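Local coordinates for HmuY protein (Prevotella intermedia, PDB 6R2H), which probably binds heme as a hemophore-like protein of the HmuY family, taking part in heme acquisition by this bacterium, at residues A[2-15]-A[180-192]. Residues are numbered along the deposited sequence; the frame is centred on the assembly and turned at random.
Sequences TTQVKHFETLMPGY and KKAVSFDYKFIKK
A chi1 of 176° turns the Phe8 ring away from its own amide nitrogen, and with CG of Phe185 set between its N and carbonyl carbon (chi1 54°) the two side chains meet on one face of the sheet: Phe8 CB rests over the Phe185 ring, 3.9 Å from its centroid. The rings themselves are near parallel, planes at 15°, but slid so far apart that they hardly overlap. Tyr187 takes a similar first torsion, and Lys6 CB lies over its ring, 3.5 Å from Tyr187 CZ, while the Lys6 amine leads away and the Tyr187 hydroxyl bonds to Leu23 O. Beyond the end of strand 6-11, Met12 SD packs against Val183 CG2 at 3.5 Å.

Strand 6-11 is an edge strand of the large antiparallel sheet of this all-beta HmuY fold. It pairs with 181-190, close to the C-terminus, which in turn bonds to strand 165-174, so the two ends of the chain lie side by side. Phe8-Phe185 and Thr10-Val183 are hydrogen-bonded pairs with reciprocal amide-carbonyl bonds. Strand 17-21 adds Ile19 and Ile21 against Phe8, and Phe73 of strand 71-74 touches Met12, Val183 and Phe185, placing this apolar face between the sheets.

On the opposite face His7, Asp186, Ser184 and Glu9 form a polar group, with Leu11 against Ala182 further along. His7 ND1 lies 2.8 Å from Asp186 OD1 and 2.9 Å from Phe185 O, both bent, weak hydrogen bonds. At the other end of the ring, NE2 donates in the ring plane to the anti side of Glu9 OE1, at a doubtfully short 2.5 Å. Toward the N-terminus the pairing becomes irregular: Thr3 N donates to Phe189 O, and the poorly ordered Thr3 OG1, replacing a backbone carbonyl, accepts from Phe189 N at 3.1 Å and donates to Gln4 O.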
ATOM      1  N   THR A   2      11.735  21.284  -2.604  1.00 69.46           N
ATOM      2  CA  THR A   2      11.868  20.016  -1.831  1.00 69.71           C
ATOM      3  C   THR A   2      11.924  20.365  -0.352  1.00 70.16           C
ATOM      4  O   THR A   2      12.789  21.136   0.058  1.00 73.99           O
ATOM      5  CB  THR A   2      13.133  19.239  -2.227  1.00 70.20           C
ATOM      6  OG1 THR A   2      12.967  18.689  -3.533  1.00 72.86           O
ATOM      7  CG2 THR A   2      13.463  18.113  -1.271  1.00 70.69           C
ATOM      8  N   THR A   3      11.004  19.779   0.427  1.00 70.93           N
ATOM      9  CA  THR A   3      10.924  20.012   1.862  1.00 71.24           C
ATOM     10  C   THR A   3      12.158  19.406   2.528  1.00 65.65           C
ATOM     11  O   THR A   3      12.954  18.747   1.861  1.00 62.22           O
ATOM     12  CB  THR A   3       9.606  19.472   2.448  1.00 76.72           C
ATOM     13  OG1 THR A   3       9.546  18.050   2.300  1.00 71.33           O
ATOM     14  CG2 THR A   3       8.362  20.122   1.870  1.00 72.01           C
ATOM     15  N   GLN A   4      12.308  19.630   3.841  1.00 63.06           N
ATOM     16  CA  GLN A   4      13.186  18.780   4.627  1.00 61.60           C
ATOM     17  C   GLN A   4      12.672  17.344   4.522  1.00 58.66           C
ATOM     18  O   GLN A   4      11.650  17.089   3.876  1.00 56.38           O
ATOM     19  CB  GLN A   4      13.240  19.233   6.088  1.00 68.73           C
ATOM     20  CG  GLN A   4      14.359  20.227   6.385  1.00 78.57           C
ATOM     21  CD  GLN A   4      15.754  19.688   6.168  1.00 87.14           C
ATOM     22  OE1 GLN A   4      16.029  18.498   6.344  1.00 91.07           O
ATOM     23  NE2 GLN A   4      16.662  20.571   5.785  1.00 87.46           N
ATOM     24  N   VAL A   5      13.394  16.418   5.168  1.00 49.27           N
ATOM     25  CA  VAL A   5      12.953  15.044   5.340  1.00 42.88           C
ATOM     26  C   VAL A   5      11.880  15.021   6.425  1.00 40.71           C
ATOM     27  O   VAL A   5      12.107  15.537   7.519  1.00 39.60           O
ATOM     28  CB  VAL A   5      14.132  14.130   5.718  1.00 40.97           C
ATOM     29  CG1 VAL A   5      13.652  12.804   6.302  1.00 40.88           C
ATOM     30  CG2 VAL A   5      15.054  13.904   4.531  1.00 41.84           C
ATOM     31  N   LYS A   6      10.721  14.429   6.102  1.00 37.85           N
ATOM     32  CA  LYS A   6       9.649  14.256   7.066  1.00 38.06           C
ATOM     33  C   LYS A   6       9.550  12.771   7.421  1.00 37.21           C
ATOM     34  O   LYS A   6      10.164  11.923   6.766  1.00 34.26           O
ATOM     35  CB  LYS A   6       8.312  14.800   6.544  1.00 43.46           C
ATOM     36  CG  LYS A   6       8.333  16.092   5.728  1.00 49.56           C
ATOM     37  CD  LYS A   6       8.012  17.359   6.499  1.00 54.21           C
ATOM     38  CE  LYS A   6       9.018  18.459   6.223  1.00 62.13           C
ATOM     39  NZ  LYS A   6       8.419  19.817   6.288  1.00 65.25           N
ATOM     40  N   HIS A   7       8.799  12.481   8.492  1.00 34.53           N
ATOM     41  CA  HIS A   7       8.621  11.123   8.962  1.00 33.25           C
ATOM     42  C   HIS A   7       7.135  10.798   9.079  1.00 33.78           C
ATOM     43  O   HIS A   7       6.325  11.657   9.411  1.00 34.13           O
ATOM     44  CB  HIS A   7       9.421  10.883  10.243  1.00 35.08           C
ATOM     45  CG  HIS A   7       9.297   9.487  10.766  1.00 38.57           C
ATOM     46  ND1 HIS A   7       9.617   8.373  10.007  1.00 39.25           N
ATOM     47  CD2 HIS A   7       8.897   9.013  11.965  1.00 39.52           C
ATOM     48  CE1 HIS A   7       9.411   7.279  10.719  1.00 38.20           C
ATOM     49  NE2 HIS A   7       8.986   7.642  11.927  1.00 36.78           N
ATOM     50  N   PHE A   8       6.794   9.551   8.744  1.00 32.65           N
ATOM     51  CA  PHE A   8       5.469   9.011   8.953  1.00 31.83           C
ATOM     52  C   PHE A   8       5.591   7.630   9.588  1.00 34.10           C
ATOM     53  O   PHE A   8       6.415   6.814   9.165  1.00 33.83           O
ATOM     54  CB  PHE A   8       4.708   8.873   7.634  1.00 31.78           C
ATOM     55  CG  PHE A   8       3.361   8.212   7.807  1.00 33.62           C
ATOM     56  CD1 PHE A   8       3.255   6.829   7.901  1.00 33.46           C
ATOM     57  CD2 PHE A   8       2.203   8.968   7.911  1.00 32.48           C
ATOM     58  CE1 PHE A   8       2.028   6.216   8.100  1.00 33.16           C
ATOM     59  CE2 PHE A   8       0.974   8.349   8.101  1.00 34.82           C
ATOM     60  CZ  PHE A   8       0.890   6.978   8.213  1.00 32.88           C
ATOM     61  N   GLU A   9       4.733   7.374  10.586  1.00 36.29           N
ATOM     62  CA  GLU A   9       4.683   6.075  11.239  1.00 36.40           C
ATOM     63  C   GLU A   9       3.321   5.852  11.884  1.00 37.23           C
ATOM     64  O   GLU A   9       2.702   6.793  12.381  1.00 32.42           O
ATOM     65  CB  GLU A   9       5.811   5.909  12.254  1.00 36.95           C
ATOM     66  CG  GLU A   9       5.757   6.828  13.457  1.00 36.93           C
ATOM     67  CD  GLU A   9       6.882   6.496  14.421  1.00 39.74           C
ATOM     68  OE1 GLU A   9       8.057   6.442  13.967  1.00 40.21           O
ATOM     69  OE2 GLU A   9       6.587   6.246  15.612  1.00 38.99           O
ATOM     70  N   THR A  10       2.876   4.590  11.842  1.00 36.50           N
ATOM     71  CA  THR A  10       1.629   4.167  12.455  1.00 37.79           C
ATOM     72  C   THR A  10       1.573   2.642  12.488  1.00 37.83           C
ATOM     73  O   THR A  10       2.170   1.976  11.645  1.00 38.66           O
ATOM     74  CB  THR A  10       0.413   4.742  11.716  1.00 37.48           C
ATOM     75  OG1 THR A  10      -0.700   4.671  12.611  1.00 41.95           O
ATOM     76  CG2 THR A  10       0.088   4.024  10.425  1.00 36.81           C
ATOM     77  N   LEU A  11       0.850   2.107  13.475  1.00 34.58           N
ATOM     78  CA  LEU A  11       0.504   0.696  13.489  1.00 34.64           C
ATOM     79  C   LEU A  11      -0.659   0.496  12.527  1.00 36.80           C
ATOM     80  O   LEU A  11      -1.555   1.335  12.451  1.00 43.19           O
ATOM     81  CB  LEU A  11       0.117   0.289  14.912  1.00 33.67           C
ATOM     82  CG  LEU A  11       1.249   0.339  15.938  1.00 33.33           C
ATOM     83  CD1 LEU A  11       0.769  -0.092  17.315  1.00 33.21           C
ATOM     84  CD2 LEU A  11       2.423  -0.523  15.500  1.00 33.08           C
ATOM     85  N   MET A  12      -0.635  -0.607  11.782  1.00 35.56           N
ATOM     86  CA  MET A  12      -1.643  -0.815  10.753  1.00 35.80           C
ATOM     87  C   MET A  12      -2.936  -1.384  11.350  1.00 34.87           C
ATOM     88  O   MET A  12      -2.920  -2.126  12.331  1.00 31.17           O
ATOM     89  CB  MET A  12      -1.122  -1.744   9.649  1.00 36.85           C
ATOM     90  CG  MET A  12      -0.138  -1.061   8.710  1.00 36.24           C
ATOM     91  SD  MET A  12      -0.804   0.397   7.866  1.00 34.82           S
ATOM     92  CE  MET A  12      -1.764  -0.366   6.552  1.00 34.37           C
ATOM     93  N   PRO A  13      -4.106  -1.034  10.773  1.00 34.34           N
ATOM     94  CA  PRO A  13      -5.354  -1.752  11.050  1.00 33.33           C
ATOM     95  C   PRO A  13      -5.429  -3.109  10.350  1.00 32.22           C
ATOM     96  O   PRO A  13      -4.472  -3.539   9.717  1.00 31.57           O
ATOM     97  CB  PRO A  13      -6.424  -0.803  10.478  1.00 34.41           C
ATOM     98  CG  PRO A  13      -5.719  -0.054   9.361  1.00 33.71           C
ATOM     99  CD  PRO A  13      -4.288   0.093   9.841  1.00 33.21           C
ATOM    100  N   GLY A  14      -6.580  -3.779  10.474  1.00 31.98           N
ATOM    101  CA  GLY A  14      -6.734  -5.156  10.033  1.00 32.99           C
ATOM    102  C   GLY A  14      -6.959  -5.253   8.529  1.00 37.22           C
ATOM    103  O   GLY A  14      -7.050  -4.232   7.848  1.00 36.18           O
ATOM    104  N   TYR A  15      -7.094  -6.494   8.040  1.00 37.10           N
ATOM    105  CA  TYR A  15      -7.240  -6.815   6.626  1.00 36.00           C
ATOM    106  C   TYR A  15      -8.409  -6.098   5.949  1.00 35.08           C
ATOM    107  O   TYR A  15      -8.509  -6.086   4.718  1.00 30.76           O
ATOM    108  CB  TYR A  15      -7.320  -8.331   6.444  1.00 36.25           C
ATOM    109  CG  TYR A  15      -5.951  -8.949   6.373  1.00 37.52           C
ATOM    110  CD1 TYR A  15      -5.253  -9.255   7.528  1.00 36.66           C
ATOM    111  CD2 TYR A  15      -5.332  -9.177   5.149  1.00 39.30           C
ATOM    112  CE1 TYR A  15      -3.976  -9.793   7.462  1.00 39.12           C
ATOM    113  CE2 TYR A  15      -4.058  -9.720   5.071  1.00 38.42           C
ATOM    114  CZ  TYR A  15      -3.375 -10.026   6.235  1.00 38.13           C
ATOM    115  OH  TYR A  15      -2.119 -10.563   6.169  1.00 40.61           O
ATOM    116  N   LYS A 180       3.164  -7.022  15.492  1.00 38.20           N
ATOM    117  CA  LYS A 180       2.084  -6.221  14.927  1.00 37.69           C
ATOM    118  C   LYS A 180       2.560  -5.491  13.670  1.00 39.41           C
ATOM    119  O   LYS A 180       3.628  -4.885  13.669  1.00 42.50           O
ATOM    120  CB  LYS A 180       1.557  -5.222  15.966  1.00 37.39           C
ATOM    121  CG  LYS A 180       1.699  -5.676  17.408  1.00 39.58           C
ATOM    122  CD  LYS A 180       0.864  -4.916  18.412  1.00 42.26           C
ATOM    123  CE  LYS A 180       0.001  -5.879  19.213  1.00 50.09           C
ATOM    124  NZ  LYS A 180      -0.133  -5.512  20.649  1.00 51.50           N
ATOM    125  N   LYS A 181       1.732  -5.494  12.620  1.00 41.04           N
ATOM    126  CA  LYS A 181       2.022  -4.812  11.369  1.00 41.76           C
ATOM    127  C   LYS A 181       2.075  -3.297  11.559  1.00 40.78           C
ATOM    128  O   LYS A 181       1.401  -2.752  12.437  1.00 41.48           O
ATOM    129  CB  LYS A 181       0.959  -5.173  10.333  1.00 42.44           C
ATOM    130  CG  LYS A 181       0.910  -6.656  10.014  1.00 45.43           C
ATOM    131  CD  LYS A 181      -0.411  -7.111   9.421  1.00 50.58           C
ATOM    132  CE  LYS A 181      -0.323  -8.501   8.833  1.00 51.59           C
ATOM    133  NZ  LYS A 181       0.824  -9.245   9.409  1.00 54.10           N
ATOM    134  N   ALA A 182       2.859  -2.632  10.693  1.00 39.69           N
ATOM    135  CA  ALA A 182       3.064  -1.191  10.733  1.00 37.25           C
ATOM    136  C   ALA A 182       3.587  -0.698   9.387  1.00 37.54           C
ATOM    137  O   ALA A 182       4.085  -1.477   8.582  1.00 37.15           O
ATOM    138  CB  ALA A 182       4.032  -0.828  11.829  1.00 34.55           C
ATOM    139  N   VAL A 183       3.447   0.610   9.154  1.00 36.57           N
ATOM    140  CA  VAL A 183       4.035   1.279   8.007  1.00 34.22           C
ATOM    141  C   VAL A 183       4.778   2.488   8.566  1.00 36.08           C
ATOM    142  O   VAL A 183       4.184   3.299   9.281  1.00 39.99           O
ATOM    143  CB  VAL A 183       2.967   1.690   6.968  1.00 34.79           C
ATOM    144  CG1 VAL A 183       3.473   2.719   5.959  1.00 33.67           C
ATOM    145  CG2 VAL A 183       2.310   0.509   6.255  1.00 32.55           C
ATOM    146  N   SER A 184       6.081   2.569   8.269  1.00 35.60           N
ATOM    147  CA  SER A 184       6.947   3.650   8.713  1.00 35.47           C
ATOM    148  C   SER A 184       7.890   4.038   7.574  1.00 37.42           C
ATOM    149  O   SER A 184       8.453   3.150   6.942  1.00 41.17           O
ATOM    150  CB  SER A 184       7.725   3.204   9.898  1.00 36.77           C
ATOM    151  OG  SER A 184       8.368   4.305  10.501  1.00 42.38           O
ATOM    152  N   PHE A 185       8.041   5.344   7.295  1.00 35.14           N
ATOM    153  CA  PHE A 185       8.977   5.804   6.275  1.00 34.25           C
ATOM    154  C   PHE A 185       9.388   7.254   6.501  1.00 33.65           C
ATOM    155  O   PHE A 185       8.726   7.998   7.220  1.00 34.88           O
ATOM    156  CB  PHE A 185       8.389   5.674   4.867  1.00 36.01           C
ATOM    157  CG  PHE A 185       7.049   6.338   4.647  1.00 35.21           C
ATOM    158  CD1 PHE A 185       6.968   7.679   4.277  1.00 34.61           C
ATOM    159  CD2 PHE A 185       5.870   5.618   4.789  1.00 32.28           C
ATOM    160  CE1 PHE A 185       5.742   8.292   4.053  1.00 33.88           C
ATOM    161  CE2 PHE A 185       4.645   6.229   4.566  1.00 33.10           C
ATOM    162  CZ  PHE A 185       4.583   7.561   4.193  1.00 34.10           C
ATOM    163  N   ASP A 186      10.497   7.637   5.864  1.00 33.00           N
ATOM    164  CA  ASP A 186      10.903   9.028   5.744  1.00 32.18           C
ATOM    165  C   ASP A 186      10.690   9.452   4.303  1.00 31.37           C
ATOM    166  O   ASP A 186      10.714   8.602   3.408  1.00 30.22           O
ATOM    167  CB  ASP A 186      12.375   9.230   6.101  1.00 34.57           C
ATOM    168  CG  ASP A 186      12.724   8.756   7.499  1.00 36.94           C
ATOM    169  OD1 ASP A 186      11.883   8.929   8.401  1.00 38.79           O
ATOM    170  OD2 ASP A 186      13.822   8.197   7.666  1.00 41.19           O
ATOM    171  N   TYR A 187      10.493  10.761   4.097  1.00 29.61           N
ATOM    172  CA  TYR A 187      10.158  11.239   2.769  1.00 31.22           C
ATOM    173  C   TYR A 187      10.426  12.730   2.592  1.00 32.31           C
ATOM    174  O   TYR A 187      10.455  13.497   3.549  1.00 32.16           O
ATOM    175  CB  TYR A 187       8.683  10.982   2.473  1.00 30.33           C
ATOM    176  CG  TYR A 187       7.688  11.758   3.299  1.00 31.28           C
ATOM    177  CD1 TYR A 187       7.339  11.328   4.568  1.00 30.69           C
ATOM    178  CD2 TYR A 187       7.048  12.886   2.791  1.00 31.49           C
ATOM    179  CE1 TYR A 187       6.392  12.003   5.317  1.00 30.93           C
ATOM    180  CE2 TYR A 187       6.097  13.574   3.530  1.00 31.70           C
ATOM    181  CZ  TYR A 187       5.770  13.127   4.800  1.00 32.05           C
ATOM    182  OH  TYR A 187       4.840  13.785   5.558  1.00 32.61           O
ATOM    183  N   LYS A 188      10.580  13.120   1.330  1.00 34.14           N
ATOM    184  CA  LYS A 188      10.639  14.517   0.971  1.00 36.79           C
ATOM    185  C   LYS A 188       9.465  14.768   0.042  1.00 38.06           C
ATOM    186  O   LYS A 188       9.222  13.983  -0.869  1.00 40.14           O
ATOM    187  CB  LYS A 188      11.951  14.840   0.251  1.00 39.18           C
ATOM    188  CG  LYS A 188      13.220  14.658   1.074  1.00 42.94           C
ATOM    189  CD  LYS A 188      14.463  15.125   0.325  1.00 41.98           C
ATOM    190  CE  LYS A 188      15.753  14.852   1.065  1.00 41.50           C
ATOM    191  NZ  LYS A 188      16.939  15.194   0.248  1.00 37.64           N
ATOM    192  N   PHE A 189       8.755  15.873   0.293  1.00 39.51           N
ATOM    193  CA  PHE A 189       7.637  16.268  -0.542  1.00 37.47           C
ATOM    194  C   PHE A 189       8.071  17.401  -1.472  1.00 38.36           C
ATOM    195  O   PHE A 189       8.745  18.333  -1.041  1.00 45.63           O
ATOM    196  CB  PHE A 189       6.425  16.621   0.317  1.00 33.67           C
ATOM    197  CG  PHE A 189       5.164  16.839  -0.479  1.00 32.48           C
ATOM    198  CD1 PHE A 189       4.511  15.767  -1.060  1.00 29.86           C
ATOM    199  CD2 PHE A 189       4.643  18.114  -0.660  1.00 31.40           C
ATOM    200  CE1 PHE A 189       3.355  15.969  -1.798  1.00 30.90           C
ATOM    201  CE2 PHE A 189       3.503  18.315  -1.417  1.00 31.33           C
ATOM    202  CZ  PHE A 189       2.843  17.238  -1.958  1.00 31.56           C
ATOM    203  N   ILE A 190       7.685  17.292  -2.751  1.00 35.12           N
ATOM    204  CA  ILE A 190       8.081  18.240  -3.777  1.00 33.00           C
ATOM    205  C   ILE A 190       6.821  18.855  -4.372  1.00 37.07           C
ATOM    206  O   ILE A 190       6.186  18.264  -5.250  1.00 41.99           O
ATOM    207  CB  ILE A 190       8.950  17.553  -4.846  1.00 32.21           C
ATOM    208  CG1 ILE A 190      10.109  16.785  -4.198  1.00 31.77           C
ATOM    209  CG2 ILE A 190       9.417  18.558  -5.903  1.00 30.01           C
ATOM    210  CD1 ILE A 190      11.048  16.112  -5.169  1.00 31.34           C
ATOM    211  N   LYS A 191       6.472  20.053  -3.880  1.00 39.28           N
ATOM    212  CA  LYS A 191       5.234  20.702  -4.270  1.00 42.41           C
ATOM    213  C   LYS A 191       5.387  21.297  -5.664  1.00 41.75           C
ATOM    214  O   LYS A 191       6.399  21.935  -5.950  1.00 44.58           O
ATOM    215  CB  LYS A 191       4.860  21.781  -3.253  1.00 49.22           C
ATOM    216  CG  LYS A 191       3.620  22.564  -3.650  1.00 54.44           C
ATOM    217  CD  LYS A 191       2.675  22.895  -2.514  1.00 57.28           C
ATOM    218  CE  LYS A 191       1.279  23.189  -3.025  1.00 61.02           C
ATOM    219  NZ  LYS A 191       0.685  24.369  -2.356  1.00 67.40           N
ATOM    220  N   LYS A 192       4.376  21.078  -6.517  1.00 42.12           N
ATOM    221  CA  LYS A 192       4.353  21.633  -7.863  1.00 44.11           C
ATOM    222  C   LYS A 192       4.645  23.130  -7.787  1.00 44.37           C
ATOM    223  O   LYS A 192       3.999  23.823  -7.008  1.00 42.70           O
ATOM    224  CB  LYS A 192       2.977  21.379  -8.479  1.00 42.00           C
ATOM    225  CG  LYS A 192       2.925  21.411 -10.000  1.00 39.43           C
ATOM    226  CD  LYS A 192       2.216  22.620 -10.530  1.00 39.81           C
ATOM    227  CE  LYS A 192       0.742  22.621 -10.191  1.00 43.75           C
ATOM    228  NZ  LYS A 192       0.145  23.952 -10.465  1.00 48.68           N
TER
HETATM  229  O   HOH W   1      -1.320  -3.558  14.097  1.00 38.87           O
HETATM  230  O   HOH W   2      -0.521 -12.048   8.071  1.00 43.96           O